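Long-range contact in uncharacterized protein (Bacteroides ovatus, PDB 4IPB), which is of unknown function but belongs to the putative beta-lactamase-inhibitor-like, PepSY-like family of bacterial proteins: residues W52-L65 / V82-W94. Sequence-based numbering, arbitrary orientation. Where two conformers were deposited one is given.
Sequences WVMTLTDLVSLDRL and VVDNVTMVEFPKW. With GOL (glycerol), chain D.
V86 is the bump around which the loop after strand 52-58 folds. Its CG1 meets CD2 of L65 at 3.6 Å and also touches CB of L59, while CG2 lies against the backbone of V60 and S61; L62 straddles CG2 of V83, three residues before V86. The carbonyl of V86 completes the fit: its O accepts from N of L59 at 2.7 Å, bent to 137° at the hydrogen, and from N of V60 at 3.2 Å. Beyond the loop, strands 52-58 and 82-90 run antiparallel, T55 with E90 and T57 with M88 forming the hydrogen-bonded pairs. On one face L56 lies alongside V89, CD2 to CG2 3.8 Å, and its CB meets CG2 of T87; F139 covers L56 and V89. The far end closes on a tryptophan. With CG anti to the backbone N (chi1 173°), the W52 ring swings across to P92, whose CD sits over the six-membered ring, a CH-pi contact 3.9 Å from the centroid. Nearby, the selenomethionine M54 lies beside F91, its SE 5.2 Å from the ring centroid in an oblique Met-aromatic contact. NE1 of W52 donates to OG1 of T55. Glycerol, probably from the crystallisation liquor, lies against the other face of W52, its O3 sharing a hydrogen bond with that OG1 and its O2 donating to OE1 of E90. Two central neighbours of the eight-stranded antiparallel sheet are thus joined. Apolar side chains supply the shape along the contact and backbone bonds fix its register, whereas T55 and E90 offer a polar patch that a small polyol can occupy.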
ATOM      1  N   TRP A  52      -3.934  -9.296  12.076  1.00 11.41           N
ATOM      2  CA  TRP A  52      -3.594  -8.639  10.833  1.00 10.55           C
ATOM      3  C   TRP A  52      -4.700  -7.647  10.444  1.00 10.55           C
ATOM      4  O   TRP A  52      -5.883  -7.979  10.472  1.00 11.06           O
ATOM      5  CB  TRP A  52      -3.484  -9.686   9.740  1.00 10.41           C
ATOM      6  CG  TRP A  52      -3.292  -9.132   8.361  1.00 10.07           C
ATOM      7  CD1 TRP A  52      -2.265  -8.364   7.936  1.00 10.14           C
ATOM      8  CD2 TRP A  52      -4.178  -9.299   7.260  1.00 10.09           C
ATOM      9  NE1 TRP A  52      -2.474  -8.016   6.636  1.00 10.16           N
ATOM     10  CE2 TRP A  52      -3.636  -8.570   6.187  1.00 10.21           C
ATOM     11  CE3 TRP A  52      -5.406  -9.961   7.078  1.00 10.44           C
ATOM     12  CZ2 TRP A  52      -4.228  -8.523   4.952  1.00 10.31           C
ATOM     13  CZ3 TRP A  52      -5.970  -9.903   5.848  1.00 10.80           C
ATOM     14  CH2 TRP A  52      -5.374  -9.213   4.803  1.00 10.45           C
ATOM     15  N   VAL A  53      -4.283  -6.428  10.134  1.00 10.60           N
ATOM     16  CA  VAL A  53      -5.185  -5.355   9.695  1.00 11.18           C
ATOM     17  C   VAL A  53      -5.078  -4.904   8.247  1.00 10.56           C
ATOM     18  O   VAL A  53      -6.071  -4.421   7.708  1.00 10.74           O
ATOM     19  CB  VAL A  53      -5.211  -4.198  10.663  1.00 12.16           C
ATOM     20  CG1 VAL A  53      -5.736  -4.699  12.019  1.00 13.12           C
ATOM     21  CG2 VAL A  53      -3.914  -3.469  10.744  1.00 13.09           C
HETATM   22  N   MSE A  54      -3.897  -4.996   7.663  1.00  9.87           N
HETATM   23  CA  MSE A  54      -3.710  -4.649   6.202  1.00  9.77           C
HETATM   24  C   MSE A  54      -2.344  -5.041   5.723  1.00  9.70           C
HETATM   25  O   MSE A  54      -1.352  -5.014   6.492  1.00  9.85           O
HETATM   26  CB  MSE A  54      -4.042  -3.189   5.866  1.00  9.88           C
HETATM   27  CG  MSE A  54      -3.167  -2.203   6.534  1.00  9.62           C
HETATM   28 SE   MSE A  54      -3.634  -0.356   5.952  0.75  9.40          SE
HETATM   29  CE  MSE A  54      -2.229   0.527   6.798  1.00 10.66           C
ATOM     30  N   THR A  55      -2.255  -5.294   4.403  1.00  9.99           N
ATOM     31  CA  THR A  55      -1.005  -5.478   3.767  1.00 10.64           C
ATOM     32  C   THR A  55      -0.956  -4.571   2.545  1.00 11.49           C
ATOM     33  O   THR A  55      -1.910  -4.533   1.752  1.00 11.14           O
ATOM     34  CB  THR A  55      -0.870  -6.936   3.307  1.00 12.61           C
ATOM     35  OG1 THR A  55      -0.764  -7.785   4.459  1.00 12.22           O
ATOM     36  CG2 THR A  55       0.372  -7.117   2.431  1.00 12.26           C
ATOM     37  N   LEU A  56       0.169  -3.906   2.398  1.00 11.01           N
ATOM     38  CA  LEU A  56       0.441  -3.038   1.253  1.00 11.98           C
ATOM     39  C   LEU A  56       1.618  -3.605   0.485  1.00 11.76           C
ATOM     40  O   LEU A  56       2.726  -3.807   1.047  1.00 13.15           O
ATOM     41  CB  LEU A  56       0.699  -1.624   1.679  1.00 13.17           C
ATOM     42  CG  LEU A  56      -0.465  -0.946   2.351  1.00 12.81           C
ATOM     43  CD1 LEU A  56      -0.527  -1.175   3.846  1.00 14.27           C
ATOM     44  CD2 LEU A  56      -0.459   0.540   2.080  1.00 13.82           C
ATOM     45  N   THR A  57       1.404  -3.889  -0.810  1.00 11.29           N
ATOM     46  CA  THR A  57       2.429  -4.471  -1.643  1.00 12.99           C
ATOM     47  C   THR A  57       2.783  -3.471  -2.749  1.00 13.56           C
ATOM     48  O   THR A  57       1.904  -2.967  -3.440  1.00 12.31           O
ATOM     49  CB  THR A  57       1.977  -5.768  -2.331  1.00 13.05           C
ATOM     50  OG1 THR A  57       1.550  -6.737  -1.336  1.00 13.59           O
ATOM     51  CG2 THR A  57       3.076  -6.401  -3.152  1.00 14.84           C
ATOM     52  N   ASP A  58       4.069  -3.187  -2.879  1.00 15.07           N
ATOM     53  CA  ASP A  58       4.531  -2.245  -3.872  1.00 16.98           C
ATOM     54  C   ASP A  58       4.688  -2.946  -5.215  1.00 16.19           C
ATOM     55  O   ASP A  58       5.662  -3.683  -5.437  1.00 18.37           O
ATOM     56  CB  ASP A  58       5.909  -1.726  -3.472  1.00 20.43           C
ATOM     57  CG  ASP A  58       5.908  -0.955  -2.133  1.00 30.45           C
ATOM     58  OD1 ASP A  58       4.882  -0.416  -1.732  1.00 32.48           O
ATOM     59  OD2 ASP A  58       6.988  -0.867  -1.502  1.00 41.19           O
ATOM     60  N   LEU A  59       3.746  -2.687  -6.101  1.00 14.54           N
ATOM     61  CA  LEU A  59       3.732  -3.261  -7.441  1.00 15.04           C
ATOM     62  C   LEU A  59       4.544  -2.457  -8.457  1.00 16.29           C
ATOM     63  O   LEU A  59       4.901  -2.999  -9.486  1.00 16.91           O
ATOM     64  CB  LEU A  59       2.290  -3.393  -7.926  1.00 15.18           C
ATOM     65  CG  LEU A  59       1.327  -4.270  -7.113  1.00 15.26           C
ATOM     66  CD1 LEU A  59      -0.064  -4.296  -7.727  1.00 16.22           C
ATOM     67  CD2 LEU A  59       1.861  -5.667  -6.998  1.00 17.31           C
ATOM     68  N   VAL A  60       4.858  -1.198  -8.118  1.00 16.65           N
ATOM     69  CA  VAL A  60       5.832  -0.334  -8.836  1.00 19.94           C
ATOM     70  C   VAL A  60       5.247   0.246 -10.136  1.00 21.03           C
ATOM     71  O   VAL A  60       5.281   1.460 -10.339  1.00 22.62           O
ATOM     72  CB  VAL A  60       7.168  -1.034  -9.134  1.00 23.23           C
ATOM     73  CG1 VAL A  60       8.154  -0.064  -9.791  1.00 26.30           C
ATOM     74  CG2 VAL A  60       7.775  -1.639  -7.865  1.00 25.75           C
ATOM     75  N   SER A  61       4.734  -0.620 -10.993  1.00 19.65           N
ATOM     76  CA  SER A  61       4.399  -0.212 -12.366  1.00 20.34           C
ATOM     77  C   SER A  61       3.081  -0.744 -12.906  1.00 18.44           C
ATOM     78  O   SER A  61       2.522  -1.698 -12.385  1.00 17.70           O
ATOM     79  CB  SER A  61       5.526  -0.594 -13.289  1.00 23.20           C
ATOM     80  OG  SER A  61       5.882  -1.954 -13.142  1.00 24.13           O
ATOM     81  N   LEU A  62       2.604  -0.128 -13.993  1.00 18.39           N
ATOM     82  CA  LEU A  62       1.269  -0.407 -14.545  1.00 18.43           C
ATOM     83  C   LEU A  62       1.127  -1.788 -15.133  1.00 19.11           C
ATOM     84  O   LEU A  62       0.012  -2.306 -15.188  1.00 18.88           O
ATOM     85  CB  LEU A  62       0.930   0.600 -15.639  1.00 19.19           C
ATOM     86  CG  LEU A  62       0.734   2.065 -15.237  1.00 19.54           C
ATOM     87  CD1 LEU A  62       0.438   2.827 -16.515  1.00 20.86           C
ATOM     88  CD2 LEU A  62      -0.346   2.268 -14.175  1.00 18.55           C
ATOM     89  N   ASP A  63       2.249  -2.385 -15.520  1.00 20.25           N
ATOM     90  CA  ASP A  63       2.224  -3.747 -16.050  1.00 21.99           C
ATOM     91  C   ASP A  63       1.728  -4.762 -15.001  1.00 21.14           C
ATOM     92  O   ASP A  63       1.277  -5.842 -15.367  1.00 21.39           O
ATOM     93  CB  ASP A  63       3.585  -4.120 -16.628  1.00 24.54           C
ATOM     94  CG  ASP A  63       4.722  -3.911 -15.644  1.00 26.85           C
ATOM     95  OD1 ASP A  63       4.963  -2.756 -15.206  1.00 28.67           O
ATOM     96  OD2 ASP A  63       5.384  -4.930 -15.309  1.00 31.59           O
ATOM     97  N   ARG A  64       1.836  -4.416 -13.718  1.00 20.04           N
ATOM     98  CA  ARG A  64       1.411  -5.328 -12.636  1.00 20.32           C
ATOM     99  C   ARG A  64      -0.067  -5.253 -12.343  1.00 18.88           C
ATOM    100  O   ARG A  64      -0.576  -6.071 -11.576  1.00 19.61           O
ATOM    101  CB  ARG A  64       2.184  -5.031 -11.339  1.00 21.73           C
ATOM    102  CG  ARG A  64       3.475  -5.816 -11.187  1.00 28.39           C
ATOM    103  CD  ARG A  64       4.590  -5.336 -12.043  1.00 34.96           C
ATOM    104  NE  ARG A  64       5.732  -6.244 -11.891  1.00 38.10           N
ATOM    105  CZ  ARG A  64       6.698  -6.141 -10.968  1.00 51.71           C
ATOM    106  NH1 ARG A  64       6.713  -5.152 -10.059  1.00 45.37           N
ATOM    107  NH2 ARG A  64       7.676  -7.050 -10.951  1.00 45.35           N
ATOM    108  N   LEU A  65      -0.764  -4.281 -12.930  1.00 19.07           N
ATOM    109  CA  LEU A  65      -2.223  -4.188 -12.761  1.00 18.63           C
ATOM    110  C   LEU A  65      -2.988  -5.204 -13.554  1.00 19.22           C
ATOM    111  O   LEU A  65      -2.523  -5.631 -14.614  1.00 19.16           O
ATOM    112  CB  LEU A  65      -2.734  -2.815 -13.155  1.00 20.26           C
ATOM    113  CG  LEU A  65      -2.122  -1.636 -12.411  1.00 20.64           C
ATOM    114  CD1 LEU A  65      -2.534  -0.367 -13.096  1.00 21.80           C
ATOM    115  CD2 LEU A  65      -2.571  -1.660 -10.967  1.00 21.15           C
ATOM    116  N   VAL A  82       2.970  10.506 -15.304  1.00 23.79           N
ATOM    117  CA  VAL A  82       4.081   9.612 -14.966  1.00 23.65           C
ATOM    118  C   VAL A  82       3.737   8.848 -13.715  1.00 21.98           C
ATOM    119  O   VAL A  82       3.318   9.432 -12.691  1.00 20.61           O
ATOM    120  CB  VAL A  82       5.378  10.397 -14.688  1.00 24.99           C
ATOM    121  CG1 VAL A  82       6.497   9.478 -14.204  1.00 25.70           C
ATOM    122  CG2 VAL A  82       5.806  11.140 -15.940  1.00 28.23           C
ATOM    123  N   VAL A  83       3.879   7.526 -13.787  1.00 21.49           N
ATOM    124  CA  VAL A  83       3.439   6.713 -12.680  1.00 20.83           C
ATOM    125  C   VAL A  83       4.641   6.495 -11.767  1.00 21.33           C
ATOM    126  O   VAL A  83       5.631   5.873 -12.178  1.00 22.93           O
ATOM    127  CB  VAL A  83       2.866   5.391 -13.176  1.00 20.71           C
ATOM    128  CG1 VAL A  83       2.617   4.484 -12.005  1.00 19.86           C
ATOM    129  CG2 VAL A  83       1.564   5.650 -13.908  1.00 21.43           C
ATOM    130  N   ASP A  84       4.592   7.048 -10.568  1.00 20.40           N
ATOM    131  CA  ASP A  84       5.694   6.924  -9.612  1.00 22.03           C
ATOM    132  C   ASP A  84       5.664   5.634  -8.811  1.00 20.31           C
ATOM    133  O   ASP A  84       6.730   5.081  -8.489  1.00 20.23           O
ATOM    134  CB  ASP A  84       5.693   8.066  -8.604  1.00 23.10           C
ATOM    135  CG  ASP A  84       6.054   9.409  -9.235  1.00 29.51           C
ATOM    136  OD1 ASP A  84       6.477   9.481 -10.422  1.00 31.90           O
ATOM    137  OD2 ASP A  84       5.911  10.414  -8.506  1.00 35.18           O
ATOM    138  N   ASN A  85       4.462   5.188  -8.479  1.00 19.02           N
ATOM    139  CA  ASN A  85       4.308   3.967  -7.716  0.60 18.61           C
ATOM    140  C   ASN A  85       2.900   3.408  -7.874  1.00 17.39           C
ATOM    141  O   ASN A  85       1.964   4.098  -8.284  1.00 15.42           O
ATOM    142  CB  ASN A  85       4.668   4.267  -6.260  0.60 19.28           C
ATOM    143  CG  ASN A  85       4.850   3.012  -5.413  0.60 21.43           C
ATOM    144  OD1 ASN A  85       5.138   1.904  -5.916  0.60 22.75           O
ATOM    145  ND2 ASN A  85       4.728   3.186  -4.098  0.60 22.23           N
ATOM    146  N   VAL A  86       2.790   2.113  -7.602  1.00 16.09           N
ATOM    147  CA  VAL A  86       1.531   1.392  -7.653  1.00 15.43           C
ATOM    148  C   VAL A  86       1.538   0.507  -6.413  1.00 14.44           C
ATOM    149  O   VAL A  86       2.472  -0.273  -6.258  1.00 14.23           O
ATOM    150  CB  VAL A  86       1.417   0.549  -8.942  1.00 16.62           C
ATOM    151  CG1 VAL A  86       0.091  -0.221  -8.991  1.00 16.82           C
ATOM    152  CG2 VAL A  86       1.609   1.414 -10.194  1.00 18.40           C
ATOM    153  N   THR A  87       0.505   0.638  -5.572  1.00 13.02           N
ATOM    154  CA  THR A  87       0.431  -0.108  -4.328  1.00 12.52           C
ATOM    155  C   THR A  87      -0.873  -0.894  -4.273  1.00 12.02           C
ATOM    156  O   THR A  87      -1.989  -0.314  -4.459  1.00 13.26           O
ATOM    157  CB  THR A  87       0.529   0.810  -3.110  1.00 13.24           C
ATOM    158  OG1 THR A  87       1.669   1.637  -3.252  1.00 14.15           O
ATOM    159  CG2 THR A  87       0.604   0.023  -1.818  1.00 14.39           C
HETATM  160  N   MSE A  88      -0.806  -2.178  -3.972  1.00 11.48           N
HETATM  161  CA  MSE A  88      -2.010  -2.964  -3.731  1.00 11.06           C
HETATM  162  C   MSE A  88      -2.246  -3.018  -2.226  1.00 10.83           C
HETATM  163  O   MSE A  88      -1.289  -3.303  -1.487  1.00 11.20           O
HETATM  164  CB  MSE A  88      -1.828  -4.364  -4.296  1.00 12.48           C
HETATM  165  CG  MSE A  88      -2.958  -5.341  -3.951  1.00 12.98           C
HETATM  166 SE   MSE A  88      -4.676  -4.834  -4.735  0.75 13.17          SE
HETATM  167  CE  MSE A  88      -4.273  -5.417  -6.566  1.00 17.32           C
ATOM    168  N   VAL A  89      -3.427  -2.695  -1.784  1.00 10.28           N
ATOM    169  CA  VAL A  89      -3.776  -2.590  -0.345  1.00 10.40           C
ATOM    170  C   VAL A  89      -4.855  -3.603  -0.082  1.00 10.60           C
ATOM    171  O   VAL A  89      -5.907  -3.575  -0.716  1.00 11.36           O
ATOM    172  CB  VAL A  89      -4.218  -1.177   0.087  1.00 10.74           C
ATOM    173  CG1 VAL A  89      -4.337  -1.114   1.602  1.00 11.15           C
ATOM    174  CG2 VAL A  89      -3.265  -0.127  -0.398  1.00 11.31           C
ATOM    175  N   GLU A  90      -4.584  -4.553   0.800  1.00 10.24           N
ATOM    176  CA  GLU A  90      -5.500  -5.625   1.112  1.00 10.59           C
ATOM    177  C   GLU A  90      -5.850  -5.622   2.568  1.00 10.32           C
ATOM    178  O   GLU A  90      -5.021  -5.243   3.417  1.00 10.61           O
ATOM    179  CB  GLU A  90      -4.928  -6.970   0.758  1.00 12.66           C
ATOM    180  CG  GLU A  90      -4.627  -7.128  -0.725  1.00 15.09           C
ATOM    181  CD  GLU A  90      -3.855  -8.404  -1.035  1.00 20.57           C
ATOM    182  OE1 GLU A  90      -2.609  -8.405  -0.812  1.00 21.97           O
ATOM    183  OE2 GLU A  90      -4.520  -9.371  -1.490  1.00 24.94           O
ATOM    184  N   PHE A  91      -7.076  -6.058   2.869  1.00 10.32           N
ATOM    185  CA  PHE A  91      -7.611  -6.009   4.244  1.00 10.94           C
ATOM    186  C   PHE A  91      -8.343  -7.300   4.599  1.00 11.40           C
ATOM    187  O   PHE A  91      -8.846  -8.008   3.700  1.00 12.46           O
ATOM    188  CB  PHE A  91      -8.655  -4.886   4.367  1.00 11.45           C
ATOM    189  CG  PHE A  91      -8.195  -3.541   3.915  1.00 11.74           C
ATOM    190  CD1 PHE A  91      -7.630  -2.692   4.801  1.00 12.54           C
ATOM    191  CD2 PHE A  91      -8.525  -3.055   2.651  1.00 12.22           C
ATOM    192  CE1 PHE A  91      -7.199  -1.429   4.418  1.00 13.93           C
ATOM    193  CE2 PHE A  91      -8.167  -1.766   2.271  1.00 13.16           C
ATOM    194  CZ  PHE A  91      -7.506  -0.958   3.143  1.00 12.63           C
ATOM    195  N   PRO A  92      -8.557  -7.574   5.898  1.00 12.27           N
ATOM    196  CA  PRO A  92      -9.283  -8.795   6.261  1.00 13.90           C
ATOM    197  C   PRO A  92     -10.745  -8.713   5.876  1.00 15.00           C
ATOM    198  O   PRO A  92     -11.321  -9.721   5.549  1.00 17.32           O
ATOM    199  CB  PRO A  92      -9.071  -8.901   7.804  1.00 14.83           C
ATOM    200  CG  PRO A  92      -8.552  -7.546   8.236  1.00 13.90           C
ATOM    201  CD  PRO A  92      -7.807  -7.019   7.046  1.00 12.85           C
ATOM    202  N   LYS A  93     -11.339  -7.526   5.954  1.00 14.89           N
ATOM    203  CA  LYS A  93     -12.746  -7.372   5.695  1.00 16.74           C
ATOM    204  C   LYS A  93     -13.054  -6.409   4.540  1.00 16.97           C
ATOM    205  O   LYS A  93     -14.009  -6.646   3.857  1.00 18.83           O
ATOM    206  CB  LYS A  93     -13.462  -6.884   6.962  1.00 19.43           C
ATOM    207  CG  LYS A  93     -14.991  -6.833   6.888  1.00 26.17           C
ATOM    208  CD  LYS A  93     -15.589  -6.020   8.063  1.00 33.56           C
ATOM    209  CE  LYS A  93     -16.398  -6.896   8.978  1.00 41.98           C
ATOM    210  NZ  LYS A  93     -17.057  -6.079  10.042  1.00 55.30           N
ATOM    211  N   TRP A  94     -12.381  -5.285   4.461  1.00 14.59           N
ATOM    212  CA  TRP A  94     -12.713  -4.233   3.481  1.00 14.55           C
ATOM    213  C   TRP A  94     -12.187  -4.717   2.108  1.00 13.99           C
ATOM    214  O   TRP A  94     -11.248  -5.541   2.018  1.00 12.87           O
ATOM    215  CB  TRP A  94     -12.082  -2.865   3.835  1.00 15.24           C
ATOM    216  CG  TRP A  94     -12.256  -2.388   5.298  1.00 17.47           C
ATOM    217  CD1 TRP A  94     -11.254  -1.989   6.136  1.00 20.43           C
ATOM    218  CD2 TRP A  94     -13.463  -2.298   6.052  1.00 19.97           C
ATOM    219  NE1 TRP A  94     -11.768  -1.695   7.390  1.00 22.98           N
ATOM    220  CE2 TRP A  94     -13.128  -1.830   7.342  1.00 22.50           C
ATOM    221  CE3 TRP A  94     -14.784  -2.529   5.758  1.00 21.23           C
ATOM    222  CZ2 TRP A  94     -14.076  -1.629   8.358  1.00 26.67           C
ATOM    223  CZ3 TRP A  94     -15.760  -2.318   6.757  1.00 28.50           C
ATOM    224  CH2 TRP A  94     -15.395  -1.894   8.057  1.00 28.45           C
TER
HETATM  225  C1  GOL D 201      -3.845 -11.016   1.808  1.00 40.76           C
HETATM  226  O1  GOL D 201      -3.667 -12.322   1.229  1.00 41.18           O
HETATM  227  C2  GOL D 201      -2.511 -10.313   2.076  1.00 31.36           C
HETATM  228  O2  GOL D 201      -1.675 -10.289   0.917  1.00 31.04           O
HETATM  229  C3  GOL D 201      -1.809 -11.017   3.230  1.00 32.48           C
HETATM  230  O3  GOL D 201      -0.686 -10.229   3.610  1.00 23.54           O
HETATM  231  O   HOH W   1      -1.102  -6.287  -0.822  1.00 13.24           O
HETATM  232  O   HOH W   2       5.920   3.069 -12.397  1.00 26.48           O